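Local structure of magnesium and cobalt efflux protein CorC (Neisseria meningitidis serogroup B, 3OI8) at residues 60-63 and 64-68. The protein probably takes part in the transport of magnesium and cobalt ions, and carries in the part crystallised here a pair of CBS domains that binds adenosine. Residues are numbered along the deposited sequence; the frame is centred on the assembly and turned at random.
Sequences ERIT and AYVID
Thr63 and Ile67, one turn apart on helix 59-69, meet through their outermost carbons, Thr63 CG2 lying 3.8 Å from Ile67 CD1. With chi1 at -65° the hydroxyl OG1 of Thr63 sits beside the backbone N and turns back to a hydrogen bond with the carbonyl of Ile59, while CG2 takes the position anti to N and points forward along the helix. Ile67 answers from the next turn: CG1 stands beside its backbone N and passes 3.4 Å from Thr63 O, bringing CD1 back against the threonine methyl. Thr63 O also accepts the amide hydrogen bond of Ile67 N, at 3.0 Å. One residue back along each turn, Ile62 and Val66 touch more lightly, methyl to methyl, with 4.1 Å between Ile62 CG2 and Val66 CG2. Val66 CG2 also rests 3.3 Å from Ile62 O, whose bond from Val66 N is the straightest of the four i to i+4 bonds here (N-H...O 167°). Tyr65, its CB packed over Arg61 O and its CG anti to the backbone N (chi1 -175°), leads its ring away from the preceding turn; the side chain touches Leu53 of strand 53-54, and its hydroxyl makes a weak hydrogen bond to the adenosine-binding Asn51. Arg61 pairs with Asp57 through NE. Phe98 of the second subunit packs on Thr63, and Leu94 and Lys95 of that subunit on Val66 and Ile67, whereas Ile62 faces Leu53, Leu93 and Phe103 of its own chain. These i to i+4 bonds and contacts are those of a regular alpha-helix, here the one that links strands 53-54 and 73-77 in the beta-alpha-beta unit of the first CBS domain.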
loop_
_atom_site.group_PDB
_atom_site.type_symbol
_atom_site.label_atom_id
_atom_site.label_comp_id
_atom_site.label_asym_id
_atom_site.label_seq_id
_atom_site.Cartn_x
_atom_site.Cartn_y
_atom_site.Cartn_z
ATOM N N GLU A 60 -0.596 13.629 23.894
ATOM C CA GLU A 60 0.854 13.506 24.072
ATOM C C GLU A 60 1.338 12.051 24.110
ATOM O O GLU A 60 2.349 11.692 23.497
ATOM C CB GLU A 60 1.303 14.232 25.347
ATOM C CG GLU A 60 1.207 15.759 25.293
ATOM C CD GLU A 60 -0.172 16.293 25.661
ATOM O OE1 GLU A 60 -1.056 15.487 26.045
ATOM O OE2 GLU A 60 -0.369 17.528 25.567
ATOM N N ARG A 61 0.619 11.211 24.844
ATOM C CA ARG A 61 0.978 9.810 24.950
ATOM C C ARG A 61 0.662 9.047 23.652
ATOM O O ARG A 61 1.472 8.259 23.169
ATOM C CB ARG A 61 0.247 9.199 26.148
ATOM C CG ARG A 61 0.804 9.685 27.490
ATOM C CD ARG A 61 -0.084 9.268 28.656
ATOM N NE ARG A 61 -0.302 7.824 28.674
ATOM C CZ ARG A 61 0.463 6.965 29.340
ATOM N NH1 ARG A 61 1.497 7.404 30.049
ATOM N NH2 ARG A 61 0.188 5.668 29.302
ATOM N N ILE A 62 -0.516 9.284 23.087
ATOM C CA ILE A 62 -0.839 8.732 21.772
ATOM C C ILE A 62 0.247 9.078 20.740
ATOM O O ILE A 62 0.796 8.188 20.082
ATOM C CB ILE A 62 -2.229 9.223 21.272
ATOM C CG1 ILE A 62 -3.347 8.487 22.026
ATOM C CG2 ILE A 62 -2.367 9.026 19.751
ATOM C CD1 ILE A 62 -4.713 9.126 21.884
ATOM N N THR A 63 0.565 10.366 20.611
ATOM C CA THR A 63 1.512 10.806 19.596
ATOM C C THR A 63 2.892 10.156 19.775
ATOM O O THR A 63 3.501 9.708 18.804
ATOM C CB THR A 63 1.634 12.353 19.546
ATOM O OG1 THR A 63 0.385 12.916 19.121
ATOM C CG2 THR A 63 2.712 12.771 18.563
ATOM N N ALA A 64 3.379 10.113 21.010
ATOM C CA ALA A 64 4.678 9.505 21.287
ATOM C C ALA A 64 4.689 8.013 20.937
ATOM O O ALA A 64 5.671 7.500 20.419
ATOM C CB ALA A 64 5.085 9.730 22.744
ATOM N N TYR A 65 3.585 7.328 21.210
ATOM C CA TYR A 65 3.483 5.905 20.928
ATOM C C TYR A 65 3.450 5.668 19.420
ATOM O O TYR A 65 4.137 4.775 18.907
ATOM C CB TYR A 65 2.242 5.323 21.605
ATOM C CG TYR A 65 2.081 3.824 21.476
ATOM C CD1 TYR A 65 2.737 2.959 22.342
ATOM C CD2 TYR A 65 1.251 3.272 20.493
ATOM C CE1 TYR A 65 2.588 1.581 22.235
ATOM C CE2 TYR A 65 1.093 1.898 20.377
ATOM C CZ TYR A 65 1.765 1.056 21.257
ATOM O OH TYR A 65 1.618 -0.306 21.157
ATOM N N VAL A 66 2.672 6.484 18.714
ATOM C CA VAL A 66 2.583 6.403 17.254
ATOM C C VAL A 66 3.946 6.611 16.585
ATOM O O VAL A 66 4.307 5.900 15.651
ATOM C CB VAL A 66 1.595 7.449 16.706
ATOM C CG1 VAL A 66 1.729 7.587 15.204
ATOM C CG2 VAL A 66 0.153 7.085 17.092
ATOM N N ILE A 67 4.711 7.581 17.071
ATOM C CA ILE A 67 6.037 7.842 16.523
ATOM C C ILE A 67 6.990 6.693 16.834
ATOM O O ILE A 67 7.740 6.231 15.967
ATOM C CB ILE A 67 6.603 9.150 17.076
ATOM C CG1 ILE A 67 5.850 10.337 16.471
ATOM C CG2 ILE A 67 8.126 9.234 16.846
ATOM C CD1 ILE A 67 6.092 11.638 17.208
ATOM N N ASP A 68 6.933 6.218 18.071
ATOM C CA ASP A 68 7.800 5.143 18.523
ATOM C C ASP A 68 7.625 3.873 17.697
ATOM O O ASP A 68 8.603 3.250 17.311
ATOM C CB ASP A 68 7.542 4.835 20.000
ATOM C CG ASP A 68 8.617 3.943 20.601
ATOM O OD1 ASP A 68 9.801 4.102 20.224
ATOM O OD2 ASP A 68 8.283 3.086 21.448
#